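Local coordinates for beta-N-acetylglucosaminidase-like protein Glycoside hydrolase family 20 (Flavobacterium johnsoniae, PDB 6YHH), which probably cleaves N-acetylglucosamine from the ends of short chitin-derived oligosaccharides such as chitobiose, as a family 20 beta-N-acetylhexosaminidase, at residues G411-L416 with E447-T452; D38-G43 with S109-L114; I516-N521 with S607-L612; K595-N600 with A626-L631. All blocks are in the same frame, centred on the assembly; numbering follows the deposited sequence.

Interaction 1. Residues G411-L416 with E447-T452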
loop_
_atom_site.group_PDB
_atom_site.type_symbol
_atom_site.label_atom_id
_atom_site.label_comp_id
_atom_site.label_asym_id
_atom_site.label_seq_id
_atom_site.Cartn_x
_atom_site.Cartn_y
_atom_site.Cartn_z
ATOM N N GLY A 411 25.040 -7.077 14.074
ATOM C CA GLY A 411 25.566 -6.620 12.778
ATOM C C GLY A 411 24.557 -6.616 11.640
ATOM O O GLY A 411 24.876 -6.235 10.510
ATOM N N PHE A 412 23.298 -7.047 11.940
ATOM C CA PHE A 412 22.177 -7.007 10.997
ATOM C C PHE A 412 21.004 -6.151 11.610
ATOM O O PHE A 412 19.817 -6.373 11.280
ATOM C CB PHE A 412 21.647 -8.410 10.714
ATOM C CG PHE A 412 22.629 -9.372 10.051
ATOM C CD1 PHE A 412 23.388 -9.017 8.955
ATOM C CD2 PHE A 412 22.711 -10.688 10.477
ATOM C CE1 PHE A 412 24.166 -9.964 8.287
ATOM C CE2 PHE A 412 23.529 -11.595 9.854
ATOM C CZ PHE A 412 24.269 -11.246 8.739
ATOM N N TYR A 413 21.398 -5.121 12.346
ATOM C CA TYR A 413 20.430 -4.195 12.983
ATOM C C TYR A 413 20.084 -3.084 11.989
ATOM O O TYR A 413 20.512 -1.938 12.135
ATOM C CB TYR A 413 20.959 -3.675 14.314
ATOM C CG TYR A 413 20.590 -4.618 15.447
ATOM C CD1 TYR A 413 20.966 -5.954 15.405
ATOM C CD2 TYR A 413 19.820 -4.189 16.521
ATOM C CE1 TYR A 413 20.564 -6.828 16.410
ATOM C CE2 TYR A 413 19.494 -5.058 17.574
ATOM C CZ TYR A 413 19.781 -6.378 17.437
ATOM O OH TYR A 413 19.324 -7.248 18.401
ATOM N N ILE A 414 19.245 -3.433 11.008
ATOM C CA ILE A 414 18.899 -2.536 9.871
ATOM C C ILE A 414 18.140 -1.274 10.358
ATOM O O ILE A 414 18.163 -0.247 9.701
ATOM C CB ILE A 414 18.049 -3.298 8.819
ATOM C CG1 ILE A 414 16.949 -4.125 9.425
ATOM C CG2 ILE A 414 18.889 -4.258 8.039
ATOM C CD1 ILE A 414 15.930 -4.637 8.427
ATOM N N ASP A 415 17.502 -1.329 11.544
ATOM C CA ASP A 415 16.830 -0.174 12.054
ATOM C C ASP A 415 17.719 0.981 12.380
ATOM O O ASP A 415 17.238 2.123 12.444
ATOM C CB ASP A 415 16.004 -0.570 13.303
ATOM C CG ASP A 415 16.871 -1.052 14.418
ATOM O OD1 ASP A 415 17.655 -1.985 14.166
ATOM O OD2 ASP A 415 16.776 -0.516 15.571
ATOM N N LEU A 416 19.045 0.734 12.595
ATOM C CA LEU A 416 19.948 1.780 13.055
ATOM C C LEU A 416 20.488 2.630 11.912
ATOM O O LEU A 416 21.314 3.498 12.107
ATOM C CB LEU A 416 21.076 1.082 13.862
ATOM C CG LEU A 416 20.512 0.361 15.122
ATOM C CD1 LEU A 416 21.701 -0.306 15.876
ATOM C CD2 LEU A 416 19.625 1.187 16.025
ATOM N N GLU A 447 19.744 -13.316 11.035
ATOM C CA GLU A 447 18.516 -12.621 10.878
ATOM C C GLU A 447 18.655 -11.106 10.968
ATOM O O GLU A 447 19.205 -10.600 11.948
ATOM C CB GLU A 447 17.624 -13.173 11.944
ATOM C CG GLU A 447 16.284 -12.650 12.023
ATOM C CD GLU A 447 15.508 -13.422 13.132
ATOM O OE1 GLU A 447 15.207 -12.778 14.152
ATOM O OE2 GLU A 447 15.190 -14.642 12.977
ATOM N N ALA A 448 18.096 -10.441 9.975
ATOM C CA ALA A 448 17.967 -8.949 9.992
ATOM C C ALA A 448 16.866 -8.622 10.984
ATOM O O ALA A 448 15.800 -9.306 10.968
ATOM C CB ALA A 448 17.629 -8.427 8.618
ATOM N N THR A 449 17.084 -7.616 11.824
ATOM C CA THR A 449 16.088 -7.246 12.820
ATOM C C THR A 449 15.537 -5.857 12.573
ATOM O O THR A 449 16.217 -4.869 12.781
ATOM C CB THR A 449 16.607 -7.270 14.267
ATOM O OG1 THR A 449 17.742 -6.364 14.409
ATOM C CG2 THR A 449 17.017 -8.663 14.674
ATOM N N MET A 450 14.290 -5.770 12.142
ATOM C CA MET A 450 13.619 -4.481 11.961
ATOM C C MET A 450 12.795 -4.065 13.156
ATOM O O MET A 450 11.570 -4.311 13.236
ATOM C CB MET A 450 12.743 -4.420 10.723
ATOM C CG MET A 450 12.284 -2.974 10.435
ATOM S SD MET A 450 13.657 -1.834 10.175
ATOM C CE MET A 450 12.814 -0.295 10.573
ATOM N N TRP A 451 13.490 -3.504 14.128
ATOM C CA TRP A 451 12.910 -2.806 15.269
ATOM C C TRP A 451 12.167 -1.542 14.766
ATOM O O TRP A 451 12.639 -0.876 13.846
ATOM C CB TRP A 451 13.924 -2.465 16.288
ATOM C CG TRP A 451 14.722 -3.629 16.760
ATOM C CD1 TRP A 451 15.967 -3.992 16.349
ATOM C CD2 TRP A 451 14.243 -4.714 17.556
ATOM N NE1 TRP A 451 16.339 -5.206 16.925
ATOM C CE2 TRP A 451 15.271 -5.682 17.619
ATOM C CE3 TRP A 451 13.056 -4.965 18.190
ATOM C CZ2 TRP A 451 15.172 -6.824 18.421
ATOM C CZ3 TRP A 451 12.946 -6.085 18.981
ATOM C CH2 TRP A 451 13.968 -7.004 19.087
ATOM N N THR A 452 10.983 -1.263 15.336
ATOM C CA THR A 452 10.105 -0.221 14.754
ATOM C C THR A 452 9.824 1.009 15.590
ATOM O O THR A 452 8.876 1.740 15.274
ATOM C CB THR A 452 8.818 -0.852 14.225
ATOM O OG1 THR A 452 8.099 -1.525 15.282
ATOM C CG2 THR A 452 9.056 -1.787 13.105
#
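Y413 turns one ring face to T449, whose OG1 sits 3.3 Å above the Y413 ring plane, over its centre. On T449 the hydroxyl takes the position between backbone N and carbonyl carbon (chi1 58°), and this raises OG1 from the strand to the ring. The same tyrosine meets the indole of W451 obliquely: the planes are inclined by 36°, and Y413 CE2 approaches W451 NE1 to 3.2 Å. D415 comes to that indole from another side. Its carboxylate lies at the ring edge, turned steeply against the ring plane, with D415 OD1 3.4 Å from W451 CD1. These residues join the end of strand 443-450 in the TIM barrel to the loop after neighbouring strand 406-408. The backbones are tied by T449 N to F412 O, a nearly straight hydrogen bond of 3.1 Å. Y413, centre of an inverse gamma turn, follows this tie directly. W451 also packs edge-to-face on H181 and lies about 7 Å from the side chain of E317, the predicted proton donor; a Tris molecule, probably from the crystallisation liquor, lies beside the indole. An alanine in place of Y413 would be likely to leave T449 OG1 without its ring face and W451 with room to tilt. Farther along, the branched aliphatic chain of I414 suits the apolar interior: the side chains of I414 and M450 cross at about a right angle, with I414 CD1 3.9 Å from M450 CB.

Interaction 2. Residues D38-G43 with S109-L114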
loop_
_atom_site.group_PDB
_atom_site.type_symbol
_atom_site.label_atom_id
_atom_site.label_comp_id
_atom_site.label_asym_id
_atom_site.label_seq_id
_atom_site.Cartn_x
_atom_site.Cartn_y
_atom_site.Cartn_z
ATOM N N ASP A 38 4.771 -30.580 -2.784
ATOM C CA ASP A 38 3.730 -30.102 -1.913
ATOM C C ASP A 38 2.858 -29.165 -2.701
ATOM O O ASP A 38 3.342 -28.512 -3.629
ATOM C CB ASP A 38 4.321 -29.398 -0.644
ATOM C CG ASP A 38 3.278 -28.934 0.291
ATOM O OD1 ASP A 38 2.863 -29.698 1.218
ATOM O OD2 ASP A 38 2.793 -27.749 0.128
ATOM N N SER A 39 1.564 -29.076 -2.356
ATOM C CA SER A 39 0.638 -28.191 -3.076
ATOM C C SER A 39 0.982 -26.703 -3.063
ATOM O O SER A 39 0.487 -25.943 -3.892
ATOM C CB SER A 39 -0.791 -28.361 -2.532
ATOM O OG SER A 39 -0.865 -28.080 -1.143
ATOM N N ARG A 40 1.885 -26.264 -2.189
ATOM C CA ARG A 40 2.332 -24.848 -2.236
ATOM C C ARG A 40 2.974 -24.484 -3.538
ATOM O O ARG A 40 3.061 -23.318 -3.932
ATOM C CB ARG A 40 3.297 -24.567 -1.082
ATOM C CG ARG A 40 4.685 -25.211 -1.177
ATOM C CD ARG A 40 5.671 -24.824 -0.052
ATOM N NE ARG A 40 5.151 -25.182 1.278
ATOM C CZ ARG A 40 5.270 -26.358 1.867
ATOM N NH1 ARG A 40 5.977 -27.328 1.252
ATOM N NH2 ARG A 40 4.662 -26.590 3.005
ATOM N N ILE A 41 3.360 -25.509 -4.317
ATOM C CA ILE A 41 3.967 -25.200 -5.605
ATOM C C ILE A 41 2.967 -24.488 -6.544
ATOM O O ILE A 41 3.393 -23.698 -7.420
ATOM C CB ILE A 41 4.569 -26.499 -6.275
ATOM C CG1 ILE A 41 5.418 -26.195 -7.484
ATOM C CG2 ILE A 41 3.413 -27.389 -6.734
ATOM C CD1 ILE A 41 6.687 -25.396 -7.243
ATOM N N PHE A 42 1.670 -24.761 -6.419
ATOM C CA PHE A 42 0.676 -24.258 -7.401
ATOM C C PHE A 42 0.523 -22.730 -7.358
ATOM O O PHE A 42 0.618 -22.061 -8.359
ATOM C CB PHE A 42 -0.652 -24.992 -7.272
ATOM C CG PHE A 42 -0.506 -26.486 -7.539
ATOM C CD1 PHE A 42 0.033 -26.945 -8.736
ATOM C CD2 PHE A 42 -0.825 -27.382 -6.538
ATOM C CE1 PHE A 42 0.188 -28.339 -8.956
ATOM C CE2 PHE A 42 -0.683 -28.757 -6.759
ATOM C CZ PHE A 42 -0.164 -29.199 -7.937
ATOM N N GLY A 43 0.369 -22.219 -6.153
ATOM C CA GLY A 43 0.245 -20.751 -6.031
ATOM C C GLY A 43 1.573 -20.130 -6.425
ATOM O O GLY A 43 1.588 -19.022 -7.030
ATOM N N SER A 109 12.591 -30.734 -3.702
ATOM C CA SER A 109 11.203 -30.486 -3.289
ATOM C C SER A 109 10.716 -29.123 -3.879
ATOM O O SER A 109 11.453 -28.407 -4.558
ATOM C CB SER A 109 11.019 -30.508 -1.791
ATOM O OG SER A 109 11.449 -29.251 -1.244
ATOM N N ASP A 110 9.436 -28.838 -3.691
ATOM C CA ASP A 110 8.866 -27.541 -4.041
ATOM C C ASP A 110 9.649 -26.387 -3.383
ATOM O O ASP A 110 9.643 -25.304 -3.920
ATOM C CB ASP A 110 7.415 -27.476 -3.605
ATOM C CG ASP A 110 7.254 -28.030 -2.256
ATOM O OD1 ASP A 110 7.152 -29.299 -2.161
ATOM O OD2 ASP A 110 7.289 -27.306 -1.244
ATOM N N LEU A 111 10.346 -26.564 -2.264
ATOM C CA LEU A 111 11.047 -25.432 -1.637
ATOM C C LEU A 111 12.167 -24.948 -2.562
ATOM O O LEU A 111 12.298 -23.744 -2.843
ATOM C CB LEU A 111 11.591 -25.792 -0.282
ATOM C CG LEU A 111 10.592 -26.203 0.764
ATOM C CD1 LEU A 111 11.317 -26.594 2.000
ATOM C CD2 LEU A 111 9.562 -25.144 1.091
ATOM N N GLY A 112 12.974 -25.865 -3.085
ATOM C CA GLY A 112 13.959 -25.500 -4.078
ATOM C C GLY A 112 13.374 -24.969 -5.367
ATOM O O GLY A 112 13.893 -24.030 -5.965
ATOM N N ALA A 113 12.270 -25.542 -5.823
ATOM C CA ALA A 113 11.641 -25.021 -7.048
ATOM C C ALA A 113 11.125 -23.588 -6.891
ATOM O O ALA A 113 11.256 -22.801 -7.797
ATOM C CB ALA A 113 10.544 -25.907 -7.527
ATOM N N LEU A 114 10.528 -23.292 -5.731
ATOM C CA LEU A 114 10.096 -21.914 -5.450
ATOM C C LEU A 114 11.279 -20.953 -5.538
ATOM O O LEU A 114 11.190 -19.880 -6.085
ATOM C CB LEU A 114 9.417 -21.798 -4.106
ATOM C CG LEU A 114 8.061 -22.461 -4.029
ATOM C CD1 LEU A 114 7.532 -22.376 -2.634
ATOM C CD2 LEU A 114 7.069 -21.883 -5.018
#
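R40 and D110 form a salt bridge between the N-terminal ends of helices 40-56 and 110-123, two helices of the alpha/beta domain that precedes the catalytic barrel in family 20 enzymes. R40 NH1 donates to D110 OD2 over 2.8 Å, with the oxygen practically in the guanidinium plane and met on its syn side. The other carboxylate oxygen, D110 OD1, accepts from D38 N at 2.8 Å, the donor standing well above the carboxylate plane. Aspartate suits this first-turn site because its short chain, with CG between backbone N and carbonyl carbon (chi1 44°), sends one oxygen to a backbone and the other to a charge. With an alanine at D110, the D38 N-H and the R40 NH1 group would probably lose the carboxylate they share. Beside the polar group, I41 CD1 reaches A113 CB at 3.9 Å and also touches L114, while L114 CD1 packs on the aliphatic part of R40. A113, small enough to fit closely against I41, also meets I78 and C80 of strand 76-80.

A second shell holds these groups in place. G84 gives its N to D110 OD1 and its O to R40 NH1, and R40 NH2 pairs with D221 on helix 210-222. S109 OG caps L111 N at the start of the D110 helix. D38 in turn caps R40: its OD2 accepts from R40 N at 2.9 Å and lies over one face of the guanidinium, D38 OD2 being 3.3 Å above the plane.

Interaction 3. Residues I516-N521 with S607-L612; sequences IANNQN and SANAPL
Positive phi at N518 (56°) turns the chain out of helix 507-517, and a side chain with CG anti to the backbone N (chi1 -161°) then carries the N518 amide to the loop 607-612. There N518 ND2 donates to N609 O at 2.9 Å, approaching nearly along the C=O axis. Asparagine suits the place twice over: it tolerates left-handed backbone angles better than most residues, and its amide supplies a short-range donor for a loop carbonyl. Beside this bond A610 directs its methyl at the end of the helix, with A610 CB 3.5 Å from I516 O; a side chain this small lets the backbones come near.

I516 O takes a hydrogen bond from a water. The molecule donates to I516 O at 2.8 Å and accepts from L612 N at 2.9 Å, so the L612 N-H is joined to that carbonyl through the water and not by a direct bond. Next to it I516 CG2 and L612 CB form a modest apolar patch, 4.2 Å apart. N126 of the second subunit packs on N518, and R55 of that subunit on L612, placing the contact at the dimer interface. The helix end is a Schellman motif, continued by a type I' beta turn from A517 to Q520.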
loop_
_atom_site.group_PDB
_atom_site.type_symbol
_atom_site.label_atom_id
_atom_site.label_comp_id
_atom_site.label_asym_id
_atom_site.label_seq_id
_atom_site.Cartn_x
_atom_site.Cartn_y
_atom_site.Cartn_z
ATOM N N ILE A 516 6.181 17.298 2.363
ATOM C CA ILE A 516 7.162 18.273 2.736
ATOM C C ILE A 516 7.092 19.554 1.840
ATOM O O ILE A 516 7.178 20.674 2.376
ATOM C CB ILE A 516 8.575 17.670 2.682
ATOM C CG1 ILE A 516 8.702 16.663 3.787
ATOM C CG2 ILE A 516 9.676 18.695 2.724
ATOM C CD1 ILE A 516 9.993 15.833 3.561
ATOM N N ALA A 517 6.908 19.310 0.538
ATOM C CA ALA A 517 6.883 20.381 -0.452
ATOM C C ALA A 517 5.516 21.032 -0.572
ATOM O O ALA A 517 5.361 21.870 -1.419
ATOM C CB ALA A 517 7.334 19.835 -1.805
ATOM N N ASN A 518 4.500 20.636 0.196
ATOM C CA ASN A 518 3.184 21.180 0.010
ATOM C C ASN A 518 2.713 20.972 -1.419
ATOM O O ASN A 518 2.047 21.839 -2.018
ATOM C CB ASN A 518 3.102 22.666 0.378
ATOM C CG ASN A 518 1.703 23.139 0.622
ATOM O OD1 ASN A 518 0.754 22.357 0.816
ATOM N ND2 ASN A 518 1.537 24.456 0.594
ATOM N N ASN A 519 3.031 19.812 -1.977
ATOM C CA ASN A 519 2.566 19.356 -3.318
ATOM C C ASN A 519 3.038 20.224 -4.434
ATOM O O ASN A 519 2.441 20.216 -5.511
ATOM C CB ASN A 519 1.034 19.206 -3.379
ATOM C CG ASN A 519 0.553 18.323 -4.503
ATOM O OD1 ASN A 519 1.200 17.360 -4.906
ATOM N ND2 ASN A 519 -0.599 18.675 -5.048
ATOM N N GLN A 520 4.117 20.960 -4.204
ATOM C CA GLN A 520 4.846 21.616 -5.274
ATOM C C GLN A 520 5.757 20.608 -5.951
ATOM O O GLN A 520 5.748 19.398 -5.615
ATOM C CB GLN A 520 5.652 22.793 -4.686
ATOM C CG GLN A 520 4.806 23.860 -3.969
ATOM C CD GLN A 520 5.687 24.869 -3.239
ATOM O OE1 GLN A 520 6.138 24.666 -2.099
ATOM N NE2 GLN A 520 6.043 25.906 -3.955
ATOM N N ASN A 521 6.499 21.039 -6.990
ATOM C CA ASN A 521 7.403 20.197 -7.690
ATOM C C ASN A 521 8.444 19.623 -6.732
ATOM O O ASN A 521 9.113 20.431 -6.089
ATOM C CB ASN A 521 8.095 21.041 -8.759
ATOM C CG ASN A 521 8.951 20.242 -9.686
ATOM O OD1 ASN A 521 9.433 19.151 -9.400
ATOM N ND2 ASN A 521 9.195 20.837 -10.840
ATOM N N SER A 607 10.374 26.763 -0.299
ATOM C CA SER A 607 10.105 27.160 1.057
ATOM C C SER A 607 9.135 28.324 1.270
ATOM O O SER A 607 8.476 28.383 2.331
ATOM C CB SER A 607 11.400 27.430 1.791
ATOM O OG SER A 607 11.900 28.722 1.445
ATOM N N ALA A 608 8.909 29.151 0.202
ATOM C CA ALA A 608 7.964 30.247 0.293
ATOM C C ALA A 608 6.575 29.779 0.648
ATOM O O ALA A 608 5.816 30.512 1.278
ATOM C CB ALA A 608 7.986 30.997 -1.028
ATOM N N ASN A 609 6.254 28.548 0.245
ATOM C CA ASN A 609 4.925 27.968 0.513
ATOM C C ASN A 609 5.009 26.562 1.134
ATOM O O ASN A 609 4.129 25.728 0.882
ATOM C CB ASN A 609 4.108 27.935 -0.772
ATOM C CG ASN A 609 2.599 27.621 -0.536
ATOM O OD1 ASN A 609 1.999 27.963 0.503
ATOM N ND2 ASN A 609 1.972 27.013 -1.561
ATOM N N ALA A 610 6.057 26.316 1.929
ATOM C CA ALA A 610 6.255 24.947 2.474
ATOM C C ALA A 610 7.070 25.020 3.784
ATOM O O ALA A 610 8.294 24.897 3.739
ATOM C CB ALA A 610 6.961 24.061 1.471
ATOM N N PRO A 611 6.404 25.179 4.951
ATOM C CA PRO A 611 7.102 25.229 6.180
ATOM C C PRO A 611 7.993 24.019 6.451
ATOM O O PRO A 611 8.971 24.157 7.216
ATOM C CB PRO A 611 5.970 25.388 7.247
ATOM C CG PRO A 611 4.858 26.062 6.486
ATOM C CD PRO A 611 4.955 25.423 5.102
ATOM N N LEU A 612 7.593 22.816 5.969
ATOM C CA LEU A 612 8.385 21.635 6.276
ATOM C C LEU A 612 9.722 21.594 5.509
ATOM O O LEU A 612 10.526 20.703 5.727
ATOM C CB LEU A 612 7.593 20.356 6.029
ATOM C CG LEU A 612 6.300 20.218 6.846
ATOM C CD1 LEU A 612 5.650 18.922 6.480
ATOM C CD2 LEU A 612 6.531 20.333 8.277
HETATM O O HOH W 1 5.498 22.216 4.010
#

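Interaction 4. Residues K595-N600 with A626-L631; sequences KWIAVN and ASQELL
I597 packs against S627, Q628 and L631 in an apolar helix-to-helix contact without hydrogen bonds across it, joining helices 583-607 and 617-634 in the helical region near the C-terminus. Over these short segments the axes approach to 9.4 Å, and their N-to-C directions are 150° apart, so the helices run roughly antiparallel.

I597 does most of the touching. Its CG1 is anti to the carbonyl carbon (chi1 -69°) and the chain continues extended, which pushes CD1 out toward the other helix. I597 CD1 and L631 CD1 meet tip to tip at 3.7 Å. The same methyl lies 3.7 Å from Q628 CG, so the glutamine contributes its aliphatic stem to the contact while its amide nitrogen is bonded along its own helix to S624 OG. Behind the tip, I597 CG1 rests 3.9 Å from S627 CB. Serine fits there because it is small, and its hydroxyl is satisfied within the helix by L623 O. That hydroxyl also borders W596: S627 OG lies in the indole plane at the ring edge, 3.5 Å from W596 CE3.

The large flat indole suits a buried place between several elements, since it also packs edge-to-face on F570 and touches V531 and V664. One turn before I597, F593 extends the interface onto S627, L630 and L631. Two successive helices returning alongside each other in this way, joined by the loop that contains 608-612, make an antiparallel helical hairpin.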
loop_
_atom_site.group_PDB
_atom_site.type_symbol
_atom_site.label_atom_id
_atom_site.label_comp_id
_atom_site.label_asym_id
_atom_site.label_seq_id
_atom_site.Cartn_x
_atom_site.Cartn_y
_atom_site.Cartn_z
ATOM N N LYS A 595 25.270 21.260 -9.390
ATOM C CA LYS A 595 23.999 20.642 -9.090
ATOM C C LYS A 595 23.487 21.048 -7.707
ATOM O O LYS A 595 22.274 21.418 -7.574
ATOM C CB LYS A 595 24.108 19.094 -9.127
ATOM C CG LYS A 595 22.775 18.434 -8.846
ATOM C CD LYS A 595 22.827 16.911 -8.959
ATOM C CE LYS A 595 21.414 16.322 -8.796
ATOM N NZ LYS A 595 21.456 14.854 -9.082
ATOM N N TRP A 596 24.353 21.010 -6.703
ATOM C CA TRP A 596 23.921 21.344 -5.334
ATOM C C TRP A 596 23.523 22.802 -5.164
ATOM O O TRP A 596 22.673 23.176 -4.345
ATOM C CB TRP A 596 24.959 20.900 -4.353
ATOM C CG TRP A 596 25.150 19.371 -4.433
ATOM C CD1 TRP A 596 24.223 18.391 -4.738
ATOM C CD2 TRP A 596 26.352 18.676 -4.122
ATOM N NE1 TRP A 596 24.802 17.144 -4.667
ATOM C CE2 TRP A 596 26.094 17.292 -4.261
ATOM C CE3 TRP A 596 27.584 19.074 -3.679
ATOM C CZ2 TRP A 596 27.087 16.321 -4.021
ATOM C CZ3 TRP A 596 28.552 18.143 -3.464
ATOM C CH2 TRP A 596 28.290 16.769 -3.638
ATOM N N ILE A 597 24.243 23.691 -5.881
ATOM C CA ILE A 597 23.836 25.102 -5.928
ATOM C C ILE A 597 22.425 25.214 -6.465
ATOM O O ILE A 597 21.586 25.947 -5.918
ATOM C CB ILE A 597 24.870 25.878 -6.720
ATOM C CG1 ILE A 597 26.177 25.935 -5.922
ATOM C CG2 ILE A 597 24.322 27.261 -7.054
ATOM C CD1 ILE A 597 27.381 26.384 -6.749
ATOM N N ALA A 598 22.120 24.488 -7.542
ATOM C CA ALA A 598 20.799 24.549 -8.105
ATOM C C ALA A 598 19.747 23.953 -7.150
ATOM O O ALA A 598 18.581 24.436 -7.063
ATOM C CB ALA A 598 20.750 23.880 -9.485
ATOM N N VAL A 599 20.093 22.846 -6.507
ATOM C CA VAL A 599 19.175 22.233 -5.546
ATOM C C VAL A 599 18.807 23.208 -4.420
ATOM O O VAL A 599 17.646 23.358 -4.052
ATOM C CB VAL A 599 19.798 20.924 -4.973
ATOM C CG1 VAL A 599 19.037 20.470 -3.726
ATOM C CG2 VAL A 599 19.902 19.848 -6.056
ATOM N N ASN A 600 19.781 23.905 -3.907
ATOM C CA ASN A 600 19.544 24.836 -2.821
ATOM C C ASN A 600 18.622 25.933 -3.319
ATOM O O ASN A 600 17.722 26.345 -2.604
ATOM C CB ASN A 600 20.815 25.428 -2.265
ATOM C CG ASN A 600 20.551 26.358 -1.127
ATOM O OD1 ASN A 600 20.018 25.980 -0.077
ATOM N ND2 ASN A 600 20.851 27.662 -1.358
ATOM N N ALA A 626 29.618 25.747 0.536
ATOM C CA ALA A 626 30.837 24.989 0.287
ATOM C C ALA A 626 31.037 24.761 -1.216
ATOM O O ALA A 626 32.180 24.875 -1.725
ATOM C CB ALA A 626 30.851 23.700 1.066
ATOM N N SER A 627 29.957 24.411 -1.924
ATOM C CA SER A 627 30.011 24.144 -3.375
ATOM C C SER A 627 30.520 25.381 -4.135
ATOM O O SER A 627 31.401 25.253 -5.007
ATOM C CB SER A 627 28.655 23.695 -3.876
ATOM O OG SER A 627 28.275 22.446 -3.301
ATOM N N GLN A 628 29.983 26.542 -3.785
ATOM C CA GLN A 628 30.376 27.791 -4.463
ATOM C C GLN A 628 31.872 28.019 -4.302
ATOM O O GLN A 628 32.559 28.433 -5.257
ATOM C CB GLN A 628 29.579 29.011 -3.913
ATOM C CG GLN A 628 28.116 29.048 -4.336
ATOM C CD GLN A 628 27.211 30.060 -3.549
ATOM O OE1 GLN A 628 27.395 31.239 -3.641
ATOM N NE2 GLN A 628 26.161 29.577 -2.925
ATOM N N GLU A 629 32.370 27.814 -3.116
ATOM C CA GLU A 629 33.806 28.100 -2.846
ATOM C C GLU A 629 34.726 27.036 -3.491
ATOM O O GLU A 629 35.812 27.337 -4.129
ATOM C CB GLU A 629 34.079 28.272 -1.360
ATOM C CG GLU A 629 35.489 28.815 -1.030
ATOM C CD GLU A 629 35.643 30.262 -1.503
ATOM O OE1 GLU A 629 34.683 31.045 -1.367
ATOM O OE2 GLU A 629 36.744 30.600 -2.000
ATOM N N LEU A 630 34.318 25.766 -3.396
ATOM C CA LEU A 630 35.074 24.720 -3.990
ATOM C C LEU A 630 35.114 24.823 -5.519
ATOM O O LEU A 630 36.110 24.369 -6.137
ATOM C CB LEU A 630 34.555 23.345 -3.577
ATOM C CG LEU A 630 34.833 23.064 -2.091
ATOM C CD1 LEU A 630 34.069 21.846 -1.562
ATOM C CD2 LEU A 630 36.301 22.844 -1.817
ATOM N N LEU A 631 34.080 25.352 -6.160
ATOM C CA LEU A 631 34.205 25.648 -7.600
ATOM C C LEU A 631 35.405 26.608 -7.843
ATOM O O LEU A 631 36.163 26.455 -8.820
ATOM C CB LEU A 631 32.925 26.266 -8.157
ATOM C CG LEU A 631 31.782 25.231 -8.331
ATOM C CD1 LEU A 631 30.532 25.994 -8.604
ATOM C CD2 LEU A 631 32.084 24.310 -9.501
#

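Overall arrangement
Interactions 1 and 2 are buried, whereas interactions 3 and 4 are partly exposed. Interaction 1 lies in the catalytic barrel close to the predicted proton donor, and relies on an oblique aromatic pair, a hydroxyl over a ring face and one backbone bond. Interaction 2, its centre about 29 Å away, holds two helix starts of the preceding domain with buried charges. Interactions 3 and 4 involve neighbouring parts of one run of chain: helix 583-607 carries 595-600, and the loop after it carries 607-612 and leads to helix 617-634. Their nearest atoms are about 7 Å apart, yet interaction 3 uses an amide and a bridging water at the subunit interface, while interaction 4 is mainly aliphatic.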